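Local coordinates for hypothetical UPF0271 protein TTHB195 (Thermus thermophilus, PDB 2DFA), which probably catalyses, as subunit A of a three-component 5-oxoprolinase, the ATP-dependent cleavage of 5-oxoproline to L-glutamate, at residues Y89-L94 against K133-G138; L141-L144 against Y149-E152; E23-V28 against V49-A54; D4-A9 against V161-P166; A235-L240 against V245-F250. All blocks are in the same frame, centred on the assembly; numbering follows the deposited sequence.

Contact 1 of 5, residues Y89-L94 against K133-G138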
# COMPACT_ATOMS: atom_id res chain seq x y z
N TYR A 89 -14.01 -8.50 -3.89
CA TYR A 89 -12.90 -8.72 -2.98
C TYR A 89 -13.24 -8.19 -1.58
O TYR A 89 -13.04 -8.88 -0.58
CB TYR A 89 -11.65 -8.00 -3.51
CG TYR A 89 -10.40 -8.20 -2.69
CD1 TYR A 89 -10.21 -7.52 -1.48
CD2 TYR A 89 -9.40 -9.07 -3.13
CE1 TYR A 89 -9.05 -7.70 -0.73
CE2 TYR A 89 -8.24 -9.27 -2.38
CZ TYR A 89 -8.07 -8.58 -1.18
OH TYR A 89 -6.94 -8.79 -0.43
N GLN A 90 -13.74 -6.97 -1.53
CA GLN A 90 -14.07 -6.33 -0.26
C GLN A 90 -15.23 -6.99 0.47
O GLN A 90 -15.16 -7.22 1.67
CB GLN A 90 -14.36 -4.85 -0.50
CG GLN A 90 -13.10 -4.07 -0.90
CD GLN A 90 -13.37 -2.61 -1.19
OE1 GLN A 90 -13.49 -1.80 -0.27
NE2 GLN A 90 -13.47 -2.28 -2.47
N ILE A 91 -16.30 -7.28 -0.26
CA ILE A 91 -17.46 -7.94 0.36
C ILE A 91 -17.02 -9.27 0.93
O ILE A 91 -17.39 -9.64 2.05
CB ILE A 91 -18.58 -8.18 -0.68
CG1 ILE A 91 -19.23 -6.85 -1.06
CG2 ILE A 91 -19.61 -9.16 -0.11
CD1 ILE A 91 -20.24 -6.98 -2.19
N GLY A 92 -16.22 -10.01 0.17
CA GLY A 92 -15.75 -11.30 0.64
C GLY A 92 -14.91 -11.22 1.90
O GLY A 92 -15.10 -12.00 2.84
N ALA A 93 -13.97 -10.26 1.93
CA ALA A 93 -13.11 -10.10 3.09
C ALA A 93 -13.93 -9.85 4.36
O ALA A 93 -13.69 -10.47 5.38
CB ALA A 93 -12.12 -8.96 2.87
N LEU A 94 -14.88 -8.92 4.28
CA LEU A 94 -15.72 -8.61 5.44
C LEU A 94 -16.56 -9.82 5.85
O LEU A 94 -16.69 -10.12 7.04
CB LEU A 94 -16.63 -7.42 5.14
CG LEU A 94 -17.65 -7.08 6.25
CD1 LEU A 94 -16.92 -6.75 7.54
CD2 LEU A 94 -18.52 -5.92 5.81
N LYS A 133 -24.68 -9.08 -6.54
CA LYS A 133 -25.56 -10.16 -6.97
C LYS A 133 -24.81 -11.49 -7.11
O LYS A 133 -25.33 -12.54 -6.73
CB LYS A 133 -26.24 -9.82 -8.30
CG LYS A 133 -27.29 -10.85 -8.74
CD LYS A 133 -27.90 -10.51 -10.09
CE LYS A 133 -29.08 -11.43 -10.40
NZ LYS A 133 -29.74 -11.04 -11.68
N ALA A 134 -23.60 -11.43 -7.65
CA ALA A 134 -22.78 -12.62 -7.84
C ALA A 134 -22.40 -13.26 -6.51
O ALA A 134 -22.24 -14.48 -6.42
CB ALA A 134 -21.51 -12.27 -8.64
N PHE A 135 -22.24 -12.44 -5.47
CA PHE A 135 -21.87 -12.93 -4.15
C PHE A 135 -23.06 -13.54 -3.41
O PHE A 135 -22.95 -14.61 -2.82
CB PHE A 135 -21.29 -11.79 -3.29
CG PHE A 135 -20.78 -12.24 -1.95
CD1 PHE A 135 -19.57 -12.92 -1.85
CD2 PHE A 135 -21.52 -12.00 -0.80
CE1 PHE A 135 -19.10 -13.35 -0.61
CE2 PHE A 135 -21.05 -12.43 0.45
CZ PHE A 135 -19.84 -13.11 0.54
N ASP A 136 -24.19 -12.83 -3.44
CA ASP A 136 -25.43 -13.27 -2.79
C ASP A 136 -26.59 -12.48 -3.39
O ASP A 136 -26.81 -11.32 -3.04
CB ASP A 136 -25.36 -13.02 -1.28
CG ASP A 136 -26.62 -13.47 -0.55
OD1 ASP A 136 -27.62 -13.83 -1.22
OD2 ASP A 136 -26.62 -13.46 0.70
N PRO A 137 -27.35 -13.10 -4.30
CA PRO A 137 -28.52 -12.49 -4.95
C PRO A 137 -29.50 -11.86 -3.94
O PRO A 137 -30.30 -10.99 -4.27
CB PRO A 137 -29.23 -13.57 -5.76
CG PRO A 137 -28.36 -14.83 -5.73
CD PRO A 137 -27.42 -14.54 -4.48
N GLY A 138 -29.48 -12.35 -2.71
CA GLY A 138 -30.42 -11.89 -1.70
C GLY A 138 -29.97 -10.65 -0.93
O GLY A 138 -30.73 -10.09 -0.14
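With chi1 at -71°, Ile91 turns its CG2 methyl anti to its own backbone nitrogen, and Phe135, its CG likewise anti at -175°, swings its ring out from the end of helix 122-135 to meet that methyl. The two side chains run past one another in opposite directions, which brings the branch methyl of the isoleucine over the phenyl face. CG2 of Ile91 stands 3.6 Å from the centroid of the Phe135 ring, 17° off the normal, a CH-pi contact displaced toward the rim; its nearest ring atom is CD2 of Phe135 at 3.5 Å. The next residue adds a second touch, CA of Gly92 lying 4.1 Å from CE1 of Phe135, and there the ring meets main chain, obliquely. Beyond the ring the helix ends: Asp136 leaves helical geometry, and its OD1 accepts from the N of Gly138 at 2.8 Å, an Asx turn just past the helix end. The same phenyl group also packs on Leu88 and Ser95 of helix 80-100, while Ile91 reaches Ala61 on strand 58-62. No hydrogen bond crosses between the two segments, so they are held together by apolar and CH-pi contact, beside the interface with a second subunit, whose Ala96 touches the same ring.

Contact 2 of 5, residues L141-L144 against Y149-E152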
# COMPACT_ATOMS: atom_id res chain seq x y z
N LEU A 141 -29.09 -3.75 -1.55
CA LEU A 141 -28.13 -2.71 -1.86
C LEU A 141 -28.74 -1.38 -1.46
O LEU A 141 -29.87 -1.07 -1.84
CB LEU A 141 -27.81 -2.72 -3.36
CG LEU A 141 -26.74 -1.76 -3.89
CD1 LEU A 141 -25.42 -1.99 -3.14
CD2 LEU A 141 -26.56 -1.98 -5.38
N VAL A 142 -28.01 -0.61 -0.66
CA VAL A 142 -28.47 0.70 -0.21
C VAL A 142 -28.14 1.70 -1.32
O VAL A 142 -27.00 1.77 -1.78
CB VAL A 142 -27.76 1.12 1.10
CG1 VAL A 142 -28.16 2.54 1.50
CG2 VAL A 142 -28.12 0.14 2.20
N VAL A 143 -29.14 2.46 -1.75
CA VAL A 143 -28.93 3.42 -2.83
C VAL A 143 -29.58 4.77 -2.58
O VAL A 143 -30.37 4.93 -1.65
CB VAL A 143 -29.51 2.89 -4.16
CG1 VAL A 143 -29.09 1.45 -4.39
CG2 VAL A 143 -31.03 2.99 -4.15
N LEU A 144 -29.22 5.74 -3.41
CA LEU A 144 -29.79 7.07 -3.34
C LEU A 144 -30.96 7.05 -4.30
O LEU A 144 -30.80 6.75 -5.48
CB LEU A 144 -28.78 8.13 -3.79
CG LEU A 144 -28.17 9.01 -2.70
CD1 LEU A 144 -27.31 10.09 -3.33
CD2 LEU A 144 -29.29 9.65 -1.88
N TYR A 149 -28.09 4.91 -10.22
CA TYR A 149 -27.60 3.88 -9.33
C TYR A 149 -28.78 3.01 -8.86
O TYR A 149 -28.71 1.78 -8.86
CB TYR A 149 -26.89 4.56 -8.14
CG TYR A 149 -26.38 3.62 -7.08
CD1 TYR A 149 -25.88 2.37 -7.41
CD2 TYR A 149 -26.40 4.00 -5.74
CE1 TYR A 149 -25.41 1.51 -6.42
CE2 TYR A 149 -25.93 3.15 -4.75
CZ TYR A 149 -25.44 1.90 -5.09
OH TYR A 149 -25.00 1.05 -4.11
N GLU A 150 -29.88 3.65 -8.48
CA GLU A 150 -31.06 2.90 -8.06
C GLU A 150 -31.56 2.09 -9.26
O GLU A 150 -31.95 0.93 -9.14
CB GLU A 150 -32.18 3.84 -7.60
CG GLU A 150 -33.36 3.12 -6.98
CD GLU A 150 -34.61 3.98 -6.86
OE1 GLU A 150 -34.47 5.20 -6.63
OE2 GLU A 150 -35.72 3.43 -6.98
N GLU A 151 -31.52 2.73 -10.43
CA GLU A 151 -31.97 2.10 -11.67
C GLU A 151 -31.22 0.82 -12.02
O GLU A 151 -31.84 -0.22 -12.28
CB GLU A 151 -31.84 3.07 -12.84
CG GLU A 151 -32.83 4.22 -12.83
CD GLU A 151 -32.65 5.13 -14.03
OE1 GLU A 151 -32.57 4.61 -15.17
OE2 GLU A 151 -32.60 6.37 -13.84
N GLU A 152 -29.90 0.89 -12.05
CA GLU A 152 -29.10 -0.28 -12.39
C GLU A 152 -29.25 -1.39 -11.36
O GLU A 152 -29.25 -2.57 -11.70
CB GLU A 152 -27.62 0.10 -12.55
CG GLU A 152 -27.36 1.05 -13.71
CD GLU A 152 -27.88 0.51 -15.04
OE1 GLU A 152 -27.72 -0.70 -15.30
OE2 GLU A 152 -28.44 1.29 -15.83
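Tyr149 lays its ring against strand 141-143, and the close packing of this contact is gathered around that one side chain. Its CG is anti to the backbone nitrogen (chi1 177°), which carries the ring from the first turn of helix 148-155 across to the strand. One face receives Val143: CG1 lies 3.8 Å from the centroid of the Tyr149 ring, 21° off the normal and shifted toward the rim, a CH-pi contact. Nearer the hydroxyl end, CD2 of Leu141 approaches CE1 of Tyr149 to 3.8 Å, and CD1 of Leu141 comes within 3.2 Å of the hydroxyl oxygen OH of Tyr149. Pro110, Ala118 and Ala125 also touch the tyrosine, which is therefore buried between the strand and helices 112-120 and 122-135. The packing thins toward Glu150, which is partly exposed. There CG2 of Val143 rests 3.7 Å from CG of Glu150, the two side chains crossing at about a right angle, so the aliphatic part of the glutamate does the touching. Its carboxylate turns to other partners, OE2 forming a salt bridge with Arg154 and OE1 accepting from the backbone N of Gly146. Val143 thus has a methyl for each neighbour, CG1 for the aromatic ring and CG2 for the glutamate. Strand, loop and helix here form the first half of the beta-alpha-beta unit made by strand 141-143, helix 148-155 and strand 160-164.

Contact 3 of 5, residues E23-V28 against V49-A54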
# COMPACT_ATOMS: atom_id res chain seq x y z
N GLU A 23 -19.14 5.19 20.46
CA GLU A 23 -20.25 6.09 20.78
C GLU A 23 -21.43 5.95 19.82
O GLU A 23 -22.58 6.13 20.22
CB GLU A 23 -19.76 7.54 20.77
CG GLU A 23 -18.68 7.86 21.80
CD GLU A 23 -17.39 7.09 21.56
OE1 GLU A 23 -16.85 7.16 20.44
OE2 GLU A 23 -16.91 6.42 22.50
N ILE A 24 -21.13 5.62 18.57
CA ILE A 24 -22.17 5.49 17.55
C ILE A 24 -22.94 4.17 17.53
O ILE A 24 -24.15 4.17 17.34
CB ILE A 24 -21.57 5.72 16.14
CG1 ILE A 24 -21.14 7.18 15.98
CG2 ILE A 24 -22.59 5.36 15.07
CD1 ILE A 24 -22.29 8.17 15.90
N PHE A 25 -22.25 3.05 17.73
CA PHE A 25 -22.91 1.74 17.69
C PHE A 25 -24.14 1.58 18.59
O PHE A 25 -25.11 0.94 18.20
CB PHE A 25 -21.91 0.64 18.00
CG PHE A 25 -21.09 0.21 16.81
CD1 PHE A 25 -20.45 1.16 16.02
CD2 PHE A 25 -20.96 -1.13 16.48
CE1 PHE A 25 -19.68 0.77 14.92
CE2 PHE A 25 -20.19 -1.53 15.39
CZ PHE A 25 -19.55 -0.58 14.61
N PRO A 26 -24.11 2.13 19.81
CA PRO A 26 -25.28 1.97 20.67
C PRO A 26 -26.48 2.81 20.22
O PRO A 26 -27.58 2.69 20.78
CB PRO A 26 -24.76 2.39 22.04
CG PRO A 26 -23.75 3.45 21.70
CD PRO A 26 -23.02 2.84 20.51
N LEU A 27 -26.29 3.63 19.19
CA LEU A 27 -27.35 4.50 18.68
C LEU A 27 -27.96 4.07 17.35
O LEU A 27 -29.10 4.41 17.05
CB LEU A 27 -26.82 5.92 18.54
CG LEU A 27 -26.11 6.54 19.75
CD1 LEU A 27 -25.50 7.87 19.35
CD2 LEU A 27 -27.10 6.71 20.89
N VAL A 28 -27.20 3.33 16.54
CA VAL A 28 -27.69 2.92 15.23
C VAL A 28 -28.17 1.48 15.17
O VAL A 28 -27.86 0.68 16.05
CB VAL A 28 -26.60 3.12 14.15
CG1 VAL A 28 -26.14 4.57 14.14
CG2 VAL A 28 -25.42 2.20 14.43
N VAL A 49 -16.59 -5.57 14.01
CA VAL A 49 -17.59 -6.63 13.92
C VAL A 49 -17.94 -7.11 15.33
O VAL A 49 -19.11 -7.35 15.64
CB VAL A 49 -17.07 -7.81 13.07
CG1 VAL A 49 -17.98 -9.02 13.22
CG2 VAL A 49 -17.00 -7.38 11.59
N ARG A 50 -16.92 -7.23 16.18
CA ARG A 50 -17.16 -7.67 17.55
C ARG A 50 -18.02 -6.64 18.28
O ARG A 50 -18.94 -7.00 19.01
CB ARG A 50 -15.82 -7.90 18.26
CG ARG A 50 -15.12 -9.16 17.76
CD ARG A 50 -13.75 -9.40 18.37
NE ARG A 50 -13.28 -10.74 18.02
CZ ARG A 50 -12.05 -11.20 18.23
NH1 ARG A 50 -11.13 -10.42 18.79
NH2 ARG A 50 -11.73 -12.44 17.88
N LEU A 51 -17.71 -5.36 18.07
CA LEU A 51 -18.47 -4.28 18.70
C LEU A 51 -19.92 -4.29 18.25
O LEU A 51 -20.84 -4.17 19.07
CB LEU A 51 -17.83 -2.93 18.37
CG LEU A 51 -18.38 -1.69 19.08
CD1 LEU A 51 -18.14 -1.81 20.59
CD2 LEU A 51 -17.71 -0.45 18.54
N ALA A 52 -20.13 -4.42 16.94
CA ALA A 52 -21.48 -4.44 16.39
C ALA A 52 -22.28 -5.60 16.99
O ALA A 52 -23.44 -5.43 17.38
CB ALA A 52 -21.43 -4.59 14.87
N LYS A 53 -21.64 -6.76 17.06
CA LYS A 53 -22.28 -7.96 17.62
C LYS A 53 -22.67 -7.72 19.07
O LYS A 53 -23.76 -8.09 19.50
CB LYS A 53 -21.31 -9.14 17.54
CG LYS A 53 -21.88 -10.45 18.07
CD LYS A 53 -20.85 -11.56 17.92
CE LYS A 53 -21.39 -12.91 18.36
NZ LYS A 53 -20.38 -13.97 18.14
N ALA A 54 -21.76 -7.11 19.83
CA ALA A 54 -22.01 -6.82 21.23
C ALA A 54 -23.20 -5.88 21.39
O ALA A 54 -23.94 -5.97 22.37
CB ALA A 54 -20.76 -6.20 21.87
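The backbones of Phe25 and Ala52 approach most closely here, their CA atoms 6.5 Å apart, where segment 23-28 passes the last turns of helix 42-54. The backbone turns tightly after Ile24, whose carbonyl oxygen accepts from both Leu27 N and Val28 N, while in the other segment regular helical bonds continue to Ala54. Across this approach a single aromatic ring does most of the work. Phe25 points from the turn toward the helix, and Leu51, with CG anti to its backbone nitrogen (chi1 -173°), brings its CD2 methyl above the ring. CD2 of Leu51 sits 3.9 Å from the centroid of the Phe25 ring and 11° off the normal, practically over the centre, a well-aligned CH-pi contact; CG of Leu51 comes to 3.7 Å from CD2 of Phe25. Ala52 meets the same ring at its edge instead. Its backbone N lies 3.3 Å from CE2 of Phe25, its CB equally far from that carbon, and its CA close to the ring plane. The phenyl group also reaches Ala9 on strand 2-9, so it bridges that strand and helix 42-54. Ala52 in turn packs on Val57. No hydrogen bond joins the two segments; contact between them is by apolar and CH-pi packing, with the ring edge against the backbone of Ala52 and successive residues of a helix engaging one ring.

Contact 4 of 5, residues D4-A9 against V161-P166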
# COMPACT_ATOMS: atom_id res chain seq x y z
N ASP A 4 -34.61 2.33 9.80
CA ASP A 4 -33.25 1.93 10.13
C ASP A 4 -32.34 3.15 10.18
O ASP A 4 -32.46 4.07 9.37
CB ASP A 4 -32.73 0.93 9.09
CG ASP A 4 -31.26 0.61 9.27
OD1 ASP A 4 -30.41 1.38 8.76
OD2 ASP A 4 -30.94 -0.40 9.93
N LEU A 5 -31.46 3.17 11.17
CA LEU A 5 -30.50 4.24 11.33
C LEU A 5 -29.14 3.62 11.03
O LEU A 5 -28.73 2.67 11.71
CB LEU A 5 -30.52 4.77 12.77
CG LEU A 5 -31.19 6.12 13.02
CD1 LEU A 5 -30.32 7.23 12.46
CD2 LEU A 5 -32.57 6.13 12.39
N ASN A 6 -28.45 4.13 10.02
CA ASN A 6 -27.15 3.58 9.67
C ASN A 6 -26.02 4.60 9.74
O ASN A 6 -26.24 5.81 9.57
CB ASN A 6 -27.20 2.96 8.26
CG ASN A 6 -26.95 3.98 7.16
OD1 ASN A 6 -25.81 4.38 6.91
ND2 ASN A 6 -28.02 4.40 6.49
N ALA A 7 -24.82 4.12 10.02
CA ALA A 7 -23.65 4.98 10.11
C ALA A 7 -22.43 4.18 9.67
O ALA A 7 -22.39 2.96 9.80
CB ALA A 7 -23.47 5.47 11.54
N ASP A 8 -21.44 4.88 9.13
CA ASP A 8 -20.22 4.21 8.70
C ASP A 8 -19.43 3.90 9.96
O ASP A 8 -19.56 4.60 10.97
CB ASP A 8 -19.40 5.11 7.78
CG ASP A 8 -20.18 5.59 6.58
OD1 ASP A 8 -21.00 4.82 6.04
OD2 ASP A 8 -19.97 6.75 6.16
N ALA A 9 -18.62 2.85 9.90
CA ALA A 9 -17.81 2.44 11.04
C ALA A 9 -16.67 1.52 10.60
O ALA A 9 -16.59 1.13 9.44
CB ALA A 9 -18.68 1.73 12.07
N VAL A 161 -32.64 -0.69 -1.13
CA VAL A 161 -33.02 -0.01 0.10
C VAL A 161 -32.76 1.48 -0.09
O VAL A 161 -31.64 1.89 -0.38
CB VAL A 161 -32.18 -0.52 1.30
CG1 VAL A 161 -32.57 0.21 2.56
CG2 VAL A 161 -32.36 -2.02 1.47
N LEU A 162 -33.80 2.29 0.08
CA LEU A 162 -33.69 3.74 -0.10
C LEU A 162 -33.16 4.49 1.11
O LEU A 162 -33.71 4.41 2.21
CB LEU A 162 -35.04 4.32 -0.52
CG LEU A 162 -35.62 3.69 -1.79
CD1 LEU A 162 -36.90 4.43 -2.19
CD2 LEU A 162 -34.60 3.76 -2.92
N GLU A 163 -32.09 5.25 0.89
CA GLU A 163 -31.45 6.02 1.94
C GLU A 163 -31.79 7.50 1.89
O GLU A 163 -31.92 8.09 0.81
CB GLU A 163 -29.93 5.83 1.84
CG GLU A 163 -29.12 6.66 2.80
CD GLU A 163 -27.65 6.25 2.80
OE1 GLU A 163 -27.03 6.22 1.72
OE2 GLU A 163 -27.13 5.96 3.90
N ALA A 164 -31.95 8.10 3.06
CA ALA A 164 -32.25 9.52 3.19
C ALA A 164 -31.23 10.11 4.15
O ALA A 164 -30.69 9.39 5.00
CB ALA A 164 -33.67 9.72 3.73
N PHE A 165 -30.96 11.40 4.02
CA PHE A 165 -29.97 12.06 4.86
C PHE A 165 -30.52 13.23 5.66
O PHE A 165 -30.61 14.34 5.16
CB PHE A 165 -28.81 12.55 3.99
CG PHE A 165 -28.21 11.48 3.13
CD1 PHE A 165 -28.87 11.05 1.98
CD2 PHE A 165 -26.99 10.89 3.46
CE1 PHE A 165 -28.32 10.04 1.19
CE2 PHE A 165 -26.44 9.89 2.68
CZ PHE A 165 -27.11 9.46 1.53
N PRO A 166 -30.88 12.99 6.93
CA PRO A 166 -31.42 14.06 7.77
C PRO A 166 -30.43 15.21 7.99
O PRO A 166 -30.83 16.31 8.36
CB PRO A 166 -31.79 13.34 9.06
CG PRO A 166 -30.85 12.17 9.10
CD PRO A 166 -30.86 11.71 7.66
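Glu163 reaches across to Asn6 from a strand whose backbone stays well apart, the CA atoms of the two residues being 9.2 Å from each other, and the only hydrogen bond between the segments joins their side-chain ends. Starting from CB, which packs on Val142, the glutamate has CG anti to its backbone nitrogen and continues extended to CD, and this reach spans the gap. CD of Glu163 comes to 4.1 Å from ND2 of Asn6, and beyond it OE2 accepts from that ND2 at 3.2 Å, with an N-H...O angle of 158°. The donor arrives on the anti side of the carboxylate, 26° out of its plane, whereas OE2 lies close to the amide plane of Asn6; the two flat groups are inclined by 40°. OE2 has a further partner in Lys109, with which it forms a salt bridge. Asn6 is held as well from its own side, ND2 donating to Thr219 and OD1 accepting from Asn32 and Lys109, so its amide is fixed by a polar network. Both residues are buried, and the centre of the contact is about 5 Å from the centre of the chain. The cluster lies near Asp8, which with His62 and His111 possibly forms an empty metal site. Strand 219-222 lies between strands 2-9 and 160-164, pairing in parallel with each, and Glu163 also touches Cys221 on it and Tyr115 on helix 112-120.

Contact 5 of 5, residues A235-L240 against V245-F250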
# COMPACT_ATOMS: atom_id res chain seq x y z
N ALA A 235 -29.48 12.65 19.23
CA ALA A 235 -30.66 13.49 19.05
C ALA A 235 -31.68 12.83 18.12
O ALA A 235 -32.87 12.82 18.42
CB ALA A 235 -30.25 14.85 18.50
N VAL A 236 -31.21 12.29 17.01
CA VAL A 236 -32.10 11.65 16.05
C VAL A 236 -32.80 10.41 16.59
O VAL A 236 -34.01 10.27 16.44
CB VAL A 236 -31.34 11.27 14.75
CG1 VAL A 236 -32.28 10.53 13.80
CG2 VAL A 236 -30.80 12.52 14.08
N ARG A 237 -32.04 9.51 17.21
CA ARG A 237 -32.63 8.28 17.74
C ARG A 237 -33.68 8.59 18.81
O ARG A 237 -34.75 7.98 18.83
CB ARG A 237 -31.56 7.37 18.33
CG ARG A 237 -32.08 5.99 18.71
CD ARG A 237 -31.04 5.17 19.46
NE ARG A 237 -31.54 3.84 19.79
CZ ARG A 237 -31.75 2.88 18.89
NH1 ARG A 237 -31.49 3.09 17.61
NH2 ARG A 237 -32.21 1.70 19.28
N GLU A 238 -33.36 9.52 19.70
CA GLU A 238 -34.27 9.89 20.77
C GLU A 238 -35.56 10.50 20.24
O GLU A 238 -36.66 10.17 20.69
CB GLU A 238 -33.58 10.85 21.75
CG GLU A 238 -32.41 10.22 22.48
CD GLU A 238 -31.77 11.14 23.51
OE1 GLU A 238 -31.24 12.20 23.12
OE2 GLU A 238 -31.80 10.80 24.71
N ALA A 239 -35.44 11.40 19.27
CA ALA A 239 -36.60 12.04 18.68
C ALA A 239 -37.52 10.99 18.07
O ALA A 239 -38.74 11.08 18.16
CB ALA A 239 -36.17 13.04 17.61
N LEU A 240 -36.92 9.97 17.47
CA LEU A 240 -37.68 8.89 16.84
C LEU A 240 -38.35 7.98 17.86
O LEU A 240 -39.51 7.60 17.70
CB LEU A 240 -36.76 8.06 15.94
CG LEU A 240 -36.18 8.76 14.71
CD1 LEU A 240 -35.26 7.81 13.95
CD2 LEU A 240 -37.31 9.23 13.80
N VAL A 245 -41.45 5.70 17.15
CA VAL A 245 -40.96 5.09 15.92
C VAL A 245 -39.91 4.05 16.30
O VAL A 245 -38.99 4.34 17.07
CB VAL A 245 -40.30 6.13 14.99
CG1 VAL A 245 -39.78 5.45 13.73
CG2 VAL A 245 -41.31 7.21 14.63
N GLU A 246 -40.05 2.83 15.78
CA GLU A 246 -39.10 1.77 16.09
C GLU A 246 -37.87 1.84 15.20
O GLU A 246 -37.97 1.83 13.97
CB GLU A 246 -39.76 0.40 15.92
CG GLU A 246 -39.01 -0.72 16.64
CD GLU A 246 -39.50 -2.11 16.25
OE1 GLU A 246 -40.71 -2.26 15.96
OE2 GLU A 246 -38.67 -3.05 16.25
N VAL A 247 -36.70 1.90 15.83
CA VAL A 247 -35.44 1.94 15.09
C VAL A 247 -34.93 0.51 14.98
O VAL A 247 -34.47 -0.07 15.97
CB VAL A 247 -34.39 2.80 15.81
CG1 VAL A 247 -33.08 2.80 15.03
CG2 VAL A 247 -34.90 4.22 15.97
N ARG A 248 -35.03 -0.07 13.79
CA ARG A 248 -34.57 -1.44 13.60
C ARG A 248 -34.02 -1.67 12.20
O ARG A 248 -34.42 -1.02 11.24
CB ARG A 248 -35.70 -2.43 13.88
CG ARG A 248 -36.87 -2.32 12.93
CD ARG A 248 -37.92 -3.39 13.24
NE ARG A 248 -37.37 -4.74 13.16
CZ ARG A 248 -38.06 -5.85 13.37
NH1 ARG A 248 -39.35 -5.78 13.69
NH2 ARG A 248 -37.47 -7.03 13.27
N ALA A 249 -33.09 -2.62 12.10
CA ALA A 249 -32.45 -2.95 10.83
C ALA A 249 -33.49 -3.34 9.79
O ALA A 249 -34.45 -4.06 10.08
CB ALA A 249 -31.46 -4.08 11.04
N PHE A 250 -33.30 -2.84 8.57
CA PHE A 250 -34.20 -3.13 7.46
C PHE A 250 -34.06 -4.56 6.96
O PHE A 250 -35.00 -5.05 6.30
CB PHE A 250 -33.96 -2.14 6.31
CG PHE A 250 -32.53 -2.08 5.85
CD1 PHE A 250 -32.01 -3.04 4.98
CD2 PHE A 250 -31.70 -1.03 6.25
CE1 PHE A 250 -30.69 -2.96 4.52
CE2 PHE A 250 -30.38 -0.94 5.80
CZ PHE A 250 -29.87 -1.91 4.93
OXT PHE A 250 -33.00 -5.18 7.24
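Leu240 and Val247 meet through methyls, CD1 of the leucine lying 4.1 Å from CG2 of the valine with the side chains crossing at about a right angle. In Leu240, CG lies anti to the carbonyl carbon (chi1 -65°), and the chain continues extended through CD1 toward Val247. CB of Val245 packs 4.1 Å from CB of Leu240. Arg237 follows another path: CG is anti to the backbone nitrogen and the chain remains extended to NE, which carries the guanidinium obliquely across Val247, NH1 of Arg237 coming within 3.4 Å of CB of that valine. The same NH1 makes a weak hydrogen bond to the carbonyl oxygen of Leu27. Between the backbones, Val245 N donates to Leu240 O at 2.8 Å with an N-H...O angle of 155°, joining the last turns of helix 229-241 to the residue just before strand 246-247. Leu240 also packs on Val3 and Leu5 of strand 2-9 and on Leu197 of helix 189-201. The chemistry is thus mixed: one backbone bond spans the turn between helix and strand, methyls of Leu240 and Val247 meet, and a guanidinium meets Val247 obliquely at the partly exposed margin.

Overall arrangement
From the N terminus, strand 2-9 opens the long loop that contact 4 closes only at strand 160-164. Nested inside it, in series, are contact 3 (23-28 with 49-54), contact 1 (89-94 with 133-138) and contact 2 (141-144 with 149-152); contact 5 follows after contact 4 has closed, and none cross. Contacts 3 and 1 touch through Val49 and Leu94, joining helices 42-54 and 80-100. Contact 2 meets contact 4 by backbone pairing of strands 141-143 and 160-164. At the C terminus, contact 5 ties helix 229-241 to strand 246-247, which pairs in parallel with strand 2-9, and Phe250 reaches Val142, so the chain's last residue touches contact 2 as well.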